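Local coordinates for protein membrane-bound lytic murein transglycosylase (Agrobacterium tumefaciens, PDB 2PNW) that probably cleaves the glycosidic bonds of peptidoglycan strands, leaving 1,6-anhydromuramic acid ends, as lytic transglycosylases of the MltA family do, at residues G96-F101 with G350-E355; F301-T306 with P315-M320; E105-A110 with W176-V181; G190-V195 with K202-A207. All coordinates share one frame; numbering follows the deposited sequence.

Contact 1. Residues G96-F101 with G350-E355; sequences GFVTAF and GTVRNE
Val-98 and Asn-354 form an antiparallel hydrogen-bonded pair: Val-98 N donates to Asn-354 O at 2.8 Å, and Asn-354 N donates back to Val-98 O at 2.9 Å. Further along, Ala-100 and Val-352 stand too far apart for a direct bond, and a water bridges them. It accepts from Ala-100 N and donates to Val-352 O, which lies 2.7 Å from the water oxygen. The Asn-354 side chain folds back, so that its OD1 accepts from Arg-353 N at 3.0 Å. The donor sits 37° out of the amide plane. The amide thus fixes its own turn through OD1 and ties it to Thr-306 through ND2. Strand 353-363 belongs to the 3D domain, whose relatives are double-psi beta-barrels, and it pairs here with the first residues of strand 96-109. On the sheet face that carries Thr-99 and Phe-97, Thr-99 OG1 is hydrogen-bonded to Asp-336 and Arg-334.

Among the side chains, Phe-97 has CG anti to its backbone N (chi1 -165°), which swings the ring across the neighbouring strand. Asn-354 N comes over one ring face, and Arg-353 CG meets Phe-97 CZ at the edge, 3.4 Å away. The arginine's guanidinium continues to Ile-232 O. Val-352 CB and Ala-100 CB touch at 3.6 Å, the small alanine leaving room for the branched valine, whose CG1 also nears Val-98 CG2 (4.2 Å).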
loop_
_atom_site.group_PDB
_atom_site.type_symbol
_atom_site.label_atom_id
_atom_site.label_comp_id
_atom_site.label_asym_id
_atom_site.label_seq_id
_atom_site.Cartn_x
_atom_site.Cartn_y
_atom_site.Cartn_z
ATOM N N GLY A 96 15.344 8.562 5.838
ATOM C CA GLY A 96 14.107 7.924 5.401
ATOM C C GLY A 96 13.724 6.823 6.372
ATOM O O GLY A 96 14.481 6.506 7.311
ATOM N N PHE A 97 12.556 6.222 6.140
ATOM C CA PHE A 97 12.009 5.233 7.061
ATOM C C PHE A 97 11.115 4.235 6.327
ATOM O O PHE A 97 10.271 4.635 5.513
ATOM C CB PHE A 97 11.203 5.938 8.154
ATOM C CG PHE A 97 10.892 5.061 9.331
ATOM C CD1 PHE A 97 11.879 4.776 10.282
ATOM C CD2 PHE A 97 9.622 4.522 9.498
ATOM C CE1 PHE A 97 11.596 3.959 11.385
ATOM C CE2 PHE A 97 9.328 3.708 10.603
ATOM C CZ PHE A 97 10.325 3.426 11.541
ATOM N N VAL A 98 11.320 2.947 6.597
ATOM C CA VAL A 98 10.480 1.908 5.995
ATOM C C VAL A 98 9.743 1.050 7.010
ATOM O O VAL A 98 10.270 0.721 8.093
ATOM C CB VAL A 98 11.235 1.000 5.000
ATOM C CG1 VAL A 98 11.635 1.790 3.756
ATOM C CG2 VAL A 98 12.469 0.326 5.668
ATOM N N THR A 99 8.490 0.758 6.664
ATOM C CA THR A 99 7.729 -0.275 7.311
ATOM C C THR A 99 7.407 -1.310 6.232
ATOM O O THR A 99 7.981 -1.254 5.116
ATOM C CB THR A 99 6.485 0.299 8.014
ATOM O OG1 THR A 99 5.727 1.091 7.088
ATOM C CG2 THR A 99 6.904 1.205 9.200
ATOM N N ALA A 100 6.540 -2.269 6.539
ATOM C CA ALA A 100 6.202 -3.286 5.527
ATOM C C ALA A 100 4.733 -3.643 5.573
ATOM O O ALA A 100 4.066 -3.429 6.597
ATOM C CB ALA A 100 7.073 -4.534 5.675
ATOM N N PHE A 101 4.232 -4.193 4.467
ATOM C CA PHE A 101 2.850 -4.650 4.388
ATOM C C PHE A 101 2.794 -5.927 3.559
ATOM O O PHE A 101 3.802 -6.323 2.956
ATOM C CB PHE A 101 1.914 -3.535 3.852
ATOM C CG PHE A 101 2.006 -3.286 2.354
ATOM C CD1 PHE A 101 0.913 -3.562 1.530
ATOM C CD2 PHE A 101 3.123 -2.695 1.794
ATOM C CE1 PHE A 101 0.967 -3.281 0.132
ATOM C CE2 PHE A 101 3.182 -2.402 0.411
ATOM C CZ PHE A 101 2.110 -2.716 -0.408
ATOM N N GLY A 350 5.676 -7.781 9.783
ATOM C CA GLY A 350 5.169 -7.281 11.073
ATOM C C GLY A 350 6.172 -6.529 11.935
ATOM O O GLY A 350 5.774 -5.695 12.769
ATOM N N THR A 351 7.461 -6.808 11.728
ATOM C CA THR A 351 8.526 -6.201 12.516
ATOM C C THR A 351 9.365 -5.154 11.753
ATOM O O THR A 351 10.304 -4.574 12.318
ATOM C CB THR A 351 9.454 -7.282 13.116
ATOM O OG1 THR A 351 10.040 -8.061 12.057
ATOM C CG2 THR A 351 8.673 -8.209 14.068
ATOM N N VAL A 352 9.041 -4.898 10.481
ATOM C CA VAL A 352 9.816 -3.918 9.707
ATOM C C VAL A 352 9.485 -2.529 10.210
ATOM O O VAL A 352 8.321 -2.116 10.225
ATOM C CB VAL A 352 9.560 -4.008 8.156
ATOM C CG1 VAL A 352 10.365 -2.924 7.409
ATOM C CG2 VAL A 352 9.903 -5.389 7.649
ATOM N N ARG A 353 10.521 -1.808 10.622
ATOM C CA ARG A 353 10.374 -0.492 11.212
ATOM C C ARG A 353 11.803 0.041 11.291
ATOM O O ARG A 353 12.449 -0.020 12.347
ATOM C CB ARG A 353 9.692 -0.621 12.600
ATOM C CG ARG A 353 9.439 0.675 13.335
ATOM C CD ARG A 353 8.479 0.520 14.554
ATOM N NE ARG A 353 8.837 -0.543 15.504
ATOM C CZ ARG A 353 9.755 -0.452 16.480
ATOM N NH1 ARG A 353 10.468 0.659 16.662
ATOM N NH2 ARG A 353 9.966 -1.493 17.284
ATOM N N ASN A 354 12.322 0.522 10.159
ATOM C CA ASN A 354 13.774 0.715 10.020
ATOM C C ASN A 354 14.125 1.996 9.295
ATOM O O ASN A 354 13.418 2.415 8.361
ATOM C CB ASN A 354 14.439 -0.448 9.266
ATOM C CG ASN A 354 14.409 -1.769 10.032
ATOM O OD1 ASN A 354 13.410 -2.486 10.018
ATOM N ND2 ASN A 354 15.523 -2.114 10.662
ATOM N N GLU A 355 15.227 2.613 9.715
ATOM C CA GLU A 355 15.788 3.748 8.991
ATOM C C GLU A 355 16.242 3.297 7.619
ATOM O O GLU A 355 16.693 2.159 7.449
ATOM C CB GLU A 355 16.994 4.321 9.741
ATOM C CG GLU A 355 16.636 5.242 10.860
ATOM C CD GLU A 355 17.888 5.797 11.539
ATOM O OE1 GLU A 355 18.630 6.581 10.896
ATOM O OE2 GLU A 355 18.128 5.432 12.708
HETATM O O HOH W 1 5.909 -3.043 9.354
#

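Contact 2. Residues F301-T306 with P315-M320; sequences FIHAPT and PFARLM
Phe-316 O takes the shortest hydrogen bond of this pairing, from Ala-304 N at 2.8 Å, and is also approached by the CA of His-303 at 3.5 Å. The amide donor is tilted 23° from the carbonyl plane. At the next hydrogen-bonded pair, Ile-302 and Arg-318 exchange both backbone bonds: Ile-302 N donates to Arg-318 O at 2.9 Å, and Arg-318 N answers to Ile-302 O.

The side chains sort by face. Beside Ile-302 lies the Phe-316 ring, directed the same way. Ile-302 CG2 meets Phe-316 CE2 at 3.8 Å, and the sulfur SD of Met-320 lies in the ring plane at the edge. SD also meets Ile-302 CG1, the two chains crossing at about a right angle. Phe-316 CE1 stands 3.3 Å over the centre of the Arg-318 guanidinium, an aromatic surface well suited to a flat cation. That group is held by a salt bridge to Asp-311 and a bond to Gly-284 O.

On the opposite face, with chi1 at -171°, the Phe-301 ring is turned away from its own N and lies along the facing backbone, Arg-318 N over one face. Ala-317 is small enough to leave space for this ring: its CB is 3.9 Å from Phe-301 CZ. The same methyl meets His-303 CD2. At the end of the paired region Pro-315 CB packs on Pro-305 CA, 3.8 Å away, and neither proline has an N-H to offer a further strand bond. Strands 299-304 and 316-324 thus form an antiparallel beta hairpin of the 3D domain, a member of the double-psi beta-barrel clan.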
loop_
_atom_site.group_PDB
_atom_site.type_symbol
_atom_site.label_atom_id
_atom_site.label_comp_id
_atom_site.label_asym_id
_atom_site.label_seq_id
_atom_site.Cartn_x
_atom_site.Cartn_y
_atom_site.Cartn_z
ATOM N N PHE A 301 15.709 3.016 -5.256
ATOM C CA PHE A 301 16.676 2.132 -4.594
ATOM C C PHE A 301 16.641 2.409 -3.095
ATOM O O PHE A 301 16.828 3.557 -2.668
ATOM C CB PHE A 301 18.092 2.318 -5.157
ATOM C CG PHE A 301 19.077 1.270 -4.660
ATOM C CD1 PHE A 301 19.172 0.033 -5.278
ATOM C CD2 PHE A 301 19.899 1.539 -3.566
ATOM C CE1 PHE A 301 20.063 -0.944 -4.800
ATOM C CE2 PHE A 301 20.778 0.583 -3.092
ATOM C CZ PHE A 301 20.875 -0.651 -3.712
ATOM N N ILE A 302 16.380 1.369 -2.301
ATOM C CA ILE A 302 16.170 1.532 -0.872
ATOM C C ILE A 302 17.298 0.823 -0.147
ATOM O O ILE A 302 17.549 -0.357 -0.395
ATOM C CB ILE A 302 14.790 0.967 -0.419
ATOM C CG1 ILE A 302 13.636 1.624 -1.213
ATOM C CG2 ILE A 302 14.610 1.089 1.102
ATOM C CD1 ILE A 302 13.576 3.123 -1.068
ATOM N N HIS A 303 18.001 1.563 0.708
ATOM C CA HIS A 303 19.111 1.011 1.483
ATOM C C HIS A 303 18.780 1.114 2.970
ATOM O O HIS A 303 18.725 2.220 3.517
ATOM C CB HIS A 303 20.419 1.757 1.167
ATOM C CG HIS A 303 21.600 1.252 1.938
ATOM N ND1 HIS A 303 22.487 2.095 2.576
ATOM C CD2 HIS A 303 22.028 -0.006 2.191
ATOM C CE1 HIS A 303 23.420 1.378 3.180
ATOM N NE2 HIS A 303 23.163 0.099 2.966
ATOM N N ALA A 304 18.549 -0.037 3.607
ATOM C CA ALA A 304 18.151 -0.084 5.017
ATOM C C ALA A 304 19.037 -1.096 5.715
ATOM O O ALA A 304 18.638 -2.248 5.905
ATOM C CB ALA A 304 16.659 -0.458 5.169
ATOM N N PRO A 305 20.263 -0.676 6.074
ATOM C CA PRO A 305 21.260 -1.636 6.544
ATOM C C PRO A 305 20.893 -2.342 7.863
ATOM O O PRO A 305 21.301 -3.482 8.061
ATOM C CB PRO A 305 22.533 -0.783 6.670
ATOM C CG PRO A 305 22.055 0.591 6.883
ATOM C CD PRO A 305 20.800 0.701 6.052
ATOM N N THR A 306 20.115 -1.702 8.730
ATOM C CA THR A 306 19.631 -2.375 9.958
ATOM C C THR A 306 18.537 -3.425 9.689
ATOM O O THR A 306 18.184 -4.212 10.578
ATOM C CB THR A 306 19.134 -1.382 11.044
ATOM O OG1 THR A 306 17.981 -0.662 10.580
ATOM C CG2 THR A 306 20.226 -0.404 11.446
ATOM N N PRO A 315 22.132 -6.933 4.787
ATOM C CA PRO A 315 21.408 -5.669 4.725
ATOM C C PRO A 315 20.477 -5.550 3.511
ATOM O O PRO A 315 20.798 -6.023 2.420
ATOM C CB PRO A 315 22.523 -4.621 4.650
ATOM C CG PRO A 315 23.725 -5.357 4.172
ATOM C CD PRO A 315 23.592 -6.729 4.724
ATOM N N PHE A 316 19.325 -4.926 3.732
ATOM C CA PHE A 316 18.358 -4.640 2.674
ATOM C C PHE A 316 18.920 -3.540 1.771
ATOM O O PHE A 316 19.204 -2.436 2.232
ATOM C CB PHE A 316 17.045 -4.171 3.335
ATOM C CG PHE A 316 15.887 -4.019 2.376
ATOM C CD1 PHE A 316 14.970 -5.050 2.224
ATOM C CD2 PHE A 316 15.700 -2.839 1.652
ATOM C CE1 PHE A 316 13.876 -4.930 1.352
ATOM C CE2 PHE A 316 14.601 -2.710 0.772
ATOM C CZ PHE A 316 13.695 -3.768 0.631
ATOM N N ALA A 317 19.097 -3.847 0.493
ATOM C CA ALA A 317 19.572 -2.866 -0.481
ATOM C C ALA A 317 19.120 -3.310 -1.857
ATOM O O ALA A 317 19.782 -4.127 -2.495
ATOM C CB ALA A 317 21.117 -2.737 -0.436
ATOM N N ARG A 318 17.993 -2.768 -2.324
ATOM C CA ARG A 318 17.430 -3.244 -3.584
ATOM C C ARG A 318 16.650 -2.170 -4.304
ATOM O O ARG A 318 16.173 -1.216 -3.691
ATOM C CB ARG A 318 16.550 -4.489 -3.369
ATOM C CG ARG A 318 15.313 -4.277 -2.550
ATOM C CD ARG A 318 14.531 -5.581 -2.373
ATOM N NE ARG A 318 15.129 -6.478 -1.371
ATOM C CZ ARG A 318 14.475 -7.481 -0.774
ATOM N NH1 ARG A 318 13.198 -7.727 -1.064
ATOM N NH2 ARG A 318 15.094 -8.247 0.121
ATOM N N LEU A 319 16.567 -2.329 -5.617
ATOM C CA LEU A 319 15.744 -1.477 -6.469
ATOM C C LEU A 319 14.306 -1.962 -6.471
ATOM O O LEU A 319 14.040 -3.163 -6.639
ATOM C CB LEU A 319 16.282 -1.478 -7.892
ATOM C CG LEU A 319 15.682 -0.421 -8.843
ATOM C CD1 LEU A 319 15.963 1.018 -8.339
ATOM C CD2 LEU A 319 16.244 -0.614 -10.223
ATOM N N MET A 320 13.386 -1.017 -6.310
ATOM C CA MET A 320 11.967 -1.349 -6.172
ATOM C C MET A 320 11.174 -0.423 -7.078
ATOM O O MET A 320 11.718 0.537 -7.617
ATOM C CB MET A 320 11.533 -1.165 -4.703
ATOM C CG MET A 320 12.372 -1.974 -3.634
ATOM S SD MET A 320 11.761 -1.701 -1.944
ATOM C CE MET A 320 10.427 -2.900 -2.021
#

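Contact 3. Residues E105-A110 with W176-V181; sequences ELEVSA and WARSKV
Ser-109 and Trp-176 exchange two backbone bonds as an antiparallel hydrogen-bonded pair, Ser-109 N to Trp-176 O and Trp-176 N to Ser-109 O, both 2.9 Å and both in the carbonyl plane. The indole stands beyond this pair: Ser-109 O lies at its edge, and Trp-176 CZ3 comes to 3.5 Å from Ala-110 O. Pro-112 and Pro-119 also touch the Trp-176 side chain. On the other face Leu-106, its CG turned opposite the backbone N (chi1 -176°), sends CD2 to 4.1 Å from Ala-177 CB, and the small alanine leaves the leucine free to pack also on Val-186 of helix 180-189.

Past Ala-177 the strands diverge and water fills in. One molecule donates to Glu-107 O, 2.6 Å from the water oxygen, and accepts from Arg-178 N. A second joins the side chains, donating to Glu-107 OE1 and accepting from Arg-178 NH1. Arg-178 also forms a cation-pi contact with Trp-116. Further out, Ser-179 is the N-cap of helix 180-189, its OG accepting from Asp-182 N.

Since Glu-107 OE1 and Arg-178 NH1 remain 5.0 Å apart, the opposite charges are coupled through water, and their mutual attraction is probably softer than in direct contact.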
loop_
_atom_site.group_PDB
_atom_site.type_symbol
_atom_site.label_atom_id
_atom_site.label_comp_id
_atom_site.label_asym_id
_atom_site.label_seq_id
_atom_site.Cartn_x
_atom_site.Cartn_y
_atom_site.Cartn_z
ATOM N N GLU A 105 -3.864 -13.940 4.007
ATOM C CA GLU A 105 -4.844 -14.940 3.707
ATOM C C GLU A 105 -5.888 -14.879 4.834
ATOM O O GLU A 105 -5.525 -14.903 6.018
ATOM C CB GLU A 105 -4.139 -16.296 3.644
ATOM C CG GLU A 105 -5.007 -17.397 3.189
ATOM C CD GLU A 105 -4.207 -18.668 2.932
ATOM O OE1 GLU A 105 -3.500 -18.730 1.902
ATOM O OE2 GLU A 105 -4.302 -19.590 3.765
ATOM N N LEU A 106 -7.164 -14.784 4.478
ATOM C CA LEU A 106 -8.234 -14.688 5.456
ATOM C C LEU A 106 -9.256 -15.791 5.247
ATOM O O LEU A 106 -9.843 -15.899 4.166
ATOM C CB LEU A 106 -8.918 -13.322 5.340
ATOM C CG LEU A 106 -10.027 -12.969 6.346
ATOM C CD1 LEU A 106 -9.474 -12.837 7.774
ATOM C CD2 LEU A 106 -10.755 -11.693 5.947
ATOM N N GLU A 107 -9.474 -16.617 6.281
ATOM C CA GLU A 107 -10.534 -17.617 6.253
ATOM C C GLU A 107 -11.902 -16.968 6.256
ATOM O O GLU A 107 -12.190 -16.087 7.098
ATOM C CB GLU A 107 -10.427 -18.567 7.468
ATOM C CG GLU A 107 -9.177 -19.448 7.410
ATOM C CD GLU A 107 -9.049 -20.375 8.624
ATOM O OE1 GLU A 107 -9.938 -20.366 9.524
ATOM O OE2 GLU A 107 -8.038 -21.108 8.674
ATOM N N VAL A 108 -12.760 -17.434 5.345
ATOM C CA VAL A 108 -14.124 -16.932 5.222
ATOM C C VAL A 108 -15.120 -18.034 4.918
ATOM O O VAL A 108 -14.718 -19.178 4.659
ATOM C CB VAL A 108 -14.230 -15.836 4.110
ATOM C CG1 VAL A 108 -13.290 -14.666 4.436
ATOM C CG2 VAL A 108 -13.895 -16.424 2.722
ATOM N N SER A 109 -16.400 -17.675 4.972
ATOM C CA SER A 109 -17.481 -18.510 4.535
ATOM C C SER A 109 -18.444 -17.721 3.652
ATOM O O SER A 109 -18.611 -16.489 3.788
ATOM C CB SER A 109 -18.243 -19.088 5.735
ATOM O OG SER A 109 -19.350 -19.861 5.290
ATOM N N ALA A 110 -19.093 -18.434 2.745
ATOM C CA ALA A 110 -20.120 -17.826 1.894
ATOM C C ALA A 110 -21.442 -17.678 2.660
ATOM O O ALA A 110 -22.336 -16.965 2.226
ATOM C CB ALA A 110 -20.326 -18.678 0.620
ATOM N N TRP A 176 -18.025 -13.796 4.732
ATOM C CA TRP A 176 -18.039 -13.551 6.174
ATOM C C TRP A 176 -16.810 -14.153 6.810
ATOM O O TRP A 176 -16.520 -15.327 6.602
ATOM C CB TRP A 176 -19.279 -14.188 6.822
ATOM C CG TRP A 176 -20.509 -13.369 6.715
ATOM C CD1 TRP A 176 -20.986 -12.465 7.648
ATOM C CD2 TRP A 176 -21.437 -13.359 5.640
ATOM N NE1 TRP A 176 -22.151 -11.902 7.204
ATOM C CE2 TRP A 176 -22.452 -12.439 5.976
ATOM C CE3 TRP A 176 -21.514 -14.046 4.429
ATOM C CZ2 TRP A 176 -23.531 -12.196 5.152
ATOM C CZ3 TRP A 176 -22.567 -13.787 3.595
ATOM C CH2 TRP A 176 -23.563 -12.862 3.949
ATOM N N ALA A 177 -16.086 -13.351 7.583
ATOM C CA ALA A 177 -14.885 -13.801 8.300
ATOM C C ALA A 177 -15.288 -14.269 9.711
ATOM O O ALA A 177 -16.395 -13.992 10.170
ATOM C CB ALA A 177 -13.877 -12.654 8.387
ATOM N N ARG A 178 -14.391 -14.974 10.387
ATOM C CA ARG A 178 -14.651 -15.435 11.764
ATOM C C ARG A 178 -13.795 -14.709 12.779
ATOM O O ARG A 178 -13.988 -14.905 13.988
ATOM C CB ARG A 178 -14.422 -16.956 11.905
ATOM C CG ARG A 178 -13.016 -17.407 11.569
ATOM C CD ARG A 178 -12.858 -18.942 11.744
ATOM N NE ARG A 178 -13.206 -19.321 13.111
ATOM C CZ ARG A 178 -13.563 -20.542 13.503
ATOM N NH1 ARG A 178 -13.622 -21.545 12.630
ATOM N NH2 ARG A 178 -13.864 -20.752 14.788
ATOM N N SER A 179 -12.838 -13.905 12.309
ATOM C CA SER A 179 -11.990 -13.095 13.204
ATOM C C SER A 179 -12.117 -11.601 12.897
ATOM O O SER A 179 -11.738 -11.161 11.805
ATOM C CB SER A 179 -10.536 -13.525 13.097
ATOM O OG SER A 179 -9.672 -12.594 13.748
ATOM N N LYS A 180 -12.611 -10.813 13.851
ATOM C CA LYS A 180 -12.696 -9.365 13.603
ATOM C C LYS A 180 -11.323 -8.703 13.521
ATOM O O LYS A 180 -11.134 -7.760 12.740
ATOM C CB LYS A 180 -13.684 -8.636 14.553
ATOM C CG LYS A 180 -13.252 -8.423 15.968
ATOM C CD LYS A 180 -14.438 -7.866 16.774
ATOM C CE LYS A 180 -14.337 -8.226 18.235
ATOM N NZ LYS A 180 -15.559 -7.727 18.962
ATOM N N VAL A 181 -10.344 -9.205 14.287
ATOM C CA VAL A 181 -9.019 -8.622 14.238
ATOM C C VAL A 181 -8.314 -8.946 12.915
ATOM O O VAL A 181 -7.649 -8.085 12.325
ATOM C CB VAL A 181 -8.157 -9.002 15.466
ATOM C CG1 VAL A 181 -6.726 -8.497 15.266
ATOM C CG2 VAL A 181 -8.778 -8.347 16.728
HETATM O O HOH W 2 -11.639 -15.072 9.429
HETATM O O HOH W 3 -12.011 -22.083 10.268
#

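Contact 4. Residues G190-V195 with K202-A207; sequences GAARLV and KRITYA
Arg-193 and Arg-203 meet across a non-hydrogen-bonded pair, with the methylene CD of Arg-193 over one face of the Arg-203 guanidinium, 4.0 Å from its NE. The Arg-193 chain bends at chi3; the two guanidinium planes lie 73° apart, and the NH1 atoms stay 5.1 Å from each other. Nearby acids probably ease the like charges: Arg-203 NE forms a salt bridge with Glu-103, and Arg-193 has a long, weak ion pair with Glu-105.

On the other face Ile-204 has CG1 between its backbone N and carbonyl carbon (chi1 60°), which brings CG1 to 4.0 Å from Ala-192 CB, while CG2 reaches Leu-194 CD1 at 3.7 Å. Leu-194 and Ile-204 cross at about a right angle, so both branches of the leucine find a carbon of the buried isoleucine. Lys-202, beside them, leads out to Glu-263.

Four backbone bonds join the Ala-192 to Ile-204 and Leu-194 to Lys-202 pairs, the shortest from Leu-194 N to Lys-202 O at 2.7 Å. Gly-190 takes a positive phi, where a CB would strike the preceding carbonyl, as the chain leaves helix 180-189. Strands 191-195 and 201-209 form an antiparallel beta hairpin of the MltA-specific insert domain.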
loop_
_atom_site.group_PDB
_atom_site.type_symbol
_atom_site.label_atom_id
_atom_site.label_comp_id
_atom_site.label_asym_id
_atom_site.label_seq_id
_atom_site.Cartn_x
_atom_site.Cartn_y
_atom_site.Cartn_z
ATOM N N GLY A 190 -5.137 -3.539 2.830
ATOM C CA GLY A 190 -5.860 -3.088 1.620
ATOM C C GLY A 190 -6.132 -4.201 0.610
ATOM O O GLY A 190 -6.647 -3.922 -0.455
ATOM N N ALA A 191 -5.808 -5.456 0.948
ATOM C CA ALA A 191 -6.073 -6.586 0.050
ATOM C C ALA A 191 -6.027 -7.878 0.841
ATOM O O ALA A 191 -5.463 -7.908 1.946
ATOM C CB ALA A 191 -5.024 -6.626 -1.061
ATOM N N ALA A 192 -6.583 -8.951 0.277
ATOM C CA ALA A 192 -6.462 -10.251 0.935
ATOM C C ALA A 192 -6.728 -11.350 -0.052
ATOM O O ALA A 192 -7.405 -11.128 -1.060
ATOM C CB ALA A 192 -7.482 -10.355 2.072
ATOM N N ARG A 193 -6.227 -12.540 0.276
ATOM C CA ARG A 193 -6.678 -13.771 -0.376
ATOM C C ARG A 193 -7.694 -14.456 0.532
ATOM O O ARG A 193 -7.343 -14.891 1.614
ATOM C CB ARG A 193 -5.479 -14.688 -0.631
ATOM C CG ARG A 193 -4.445 -14.039 -1.520
ATOM C CD ARG A 193 -3.629 -15.008 -2.361
ATOM N NE ARG A 193 -3.521 -16.347 -1.770
ATOM C CZ ARG A 193 -3.482 -17.462 -2.495
ATOM N NH1 ARG A 193 -3.556 -17.387 -3.823
ATOM N NH2 ARG A 193 -3.378 -18.647 -1.902
ATOM N N LEU A 194 -8.953 -14.522 0.104
ATOM C CA LEU A 194 -10.003 -15.146 0.903
ATOM C C LEU A 194 -10.018 -16.654 0.621
ATOM O O LEU A 194 -10.043 -17.063 -0.559
ATOM C CB LEU A 194 -11.370 -14.535 0.562
ATOM C CG LEU A 194 -11.530 -13.007 0.631
ATOM C CD1 LEU A 194 -12.991 -12.658 0.399
ATOM C CD2 LEU A 194 -11.048 -12.505 2.026
ATOM N N VAL A 195 -9.980 -17.471 1.673
ATOM C CA VAL A 195 -9.989 -18.934 1.510
ATOM C C VAL A 195 -11.254 -19.486 2.153
ATOM O O VAL A 195 -11.513 -19.262 3.350
ATOM C CB VAL A 195 -8.757 -19.606 2.157
ATOM C CG1 VAL A 195 -8.662 -21.090 1.721
ATOM C CG2 VAL A 195 -7.495 -18.897 1.756
ATOM N N LYS A 202 -10.702 -16.444 -3.350
ATOM C CA LYS A 202 -11.111 -15.208 -4.042
ATOM C C LYS A 202 -10.145 -14.129 -3.599
ATOM O O LYS A 202 -9.829 -14.037 -2.418
ATOM C CB LYS A 202 -12.523 -14.789 -3.639
ATOM C CG LYS A 202 -13.662 -15.614 -4.215
ATOM C CD LYS A 202 -14.988 -14.872 -3.973
ATOM C CE LYS A 202 -16.173 -15.646 -4.529
ATOM N NZ LYS A 202 -17.470 -14.908 -4.346
ATOM N N ARG A 203 -9.659 -13.315 -4.517
ATOM C CA ARG A 203 -8.806 -12.209 -4.108
ATOM C C ARG A 203 -9.663 -10.960 -4.020
ATOM O O ARG A 203 -10.527 -10.754 -4.875
ATOM C CB ARG A 203 -7.707 -11.998 -5.140
ATOM C CG ARG A 203 -6.435 -12.777 -4.854
ATOM C CD ARG A 203 -5.381 -11.972 -5.546
ATOM N NE ARG A 203 -4.060 -12.069 -4.981
ATOM C CZ ARG A 203 -3.043 -12.624 -5.599
ATOM N NH1 ARG A 203 -3.222 -13.195 -6.793
ATOM N NH2 ARG A 203 -1.857 -12.629 -5.011
ATOM N N ILE A 204 -9.439 -10.130 -2.994
ATOM C CA ILE A 204 -10.155 -8.854 -2.883
ATOM C C ILE A 204 -9.111 -7.752 -2.741
ATOM O O ILE A 204 -8.011 -7.992 -2.241
ATOM C CB ILE A 204 -11.163 -8.829 -1.698
ATOM C CG1 ILE A 204 -10.418 -9.060 -0.355
ATOM C CG2 ILE A 204 -12.308 -9.873 -1.935
ATOM C CD1 ILE A 204 -11.323 -8.889 0.968
ATOM N N THR A 205 -9.472 -6.539 -3.168
ATOM C CA THR A 205 -8.569 -5.409 -3.063
ATOM C C THR A 205 -9.406 -4.143 -2.856
ATOM O O THR A 205 -10.609 -4.123 -3.162
ATOM C CB THR A 205 -7.689 -5.295 -4.356
ATOM O OG1 THR A 205 -6.652 -4.334 -4.150
ATOM C CG2 THR A 205 -8.548 -4.913 -5.550
ATOM N N TYR A 206 -8.762 -3.104 -2.331
ATOM C CA TYR A 206 -9.416 -1.827 -2.039
ATOM C C TYR A 206 -10.254 -1.353 -3.250
ATOM O O TYR A 206 -9.743 -1.322 -4.389
ATOM C CB TYR A 206 -8.326 -0.796 -1.717
ATOM C CG TYR A 206 -8.826 0.622 -1.619
ATOM C CD1 TYR A 206 -9.201 1.170 -0.393
ATOM C CD2 TYR A 206 -8.948 1.418 -2.765
ATOM C CE1 TYR A 206 -9.692 2.496 -0.311
ATOM C CE2 TYR A 206 -9.429 2.749 -2.691
ATOM C CZ TYR A 206 -9.793 3.272 -1.461
ATOM O OH TYR A 206 -10.263 4.569 -1.382
ATOM N N ALA A 207 -11.504 -0.974 -2.995
ATOM C CA ALA A 207 -12.340 -0.295 -3.992
ATOM C C ALA A 207 -12.682 1.134 -3.622
ATOM O O ALA A 207 -12.737 2.002 -4.501
ATOM C CB ALA A 207 -13.645 -1.084 -4.210
#

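From the N terminus, strand 96-109 is used first by contact 1, at its start, and then by contact 3, near its end. Contact 1 closes a very long loop, for its partner 350-355 comes 249 residues later, and all the others nest inside it. Contact 3 closes the loop running from 110 to 176; contact 4 follows in series as a tight hairpin after helix 180-189, and contact 2 is a hairpin further on. Contacts 3 and 4 touch where strand 96-109 lies beside strand 191-195, within the insert domain. Contacts 1 and 2 touch through the Asn-354 to Thr-306 bond, in the 3D part. Strand 96-109 thus links the two regions.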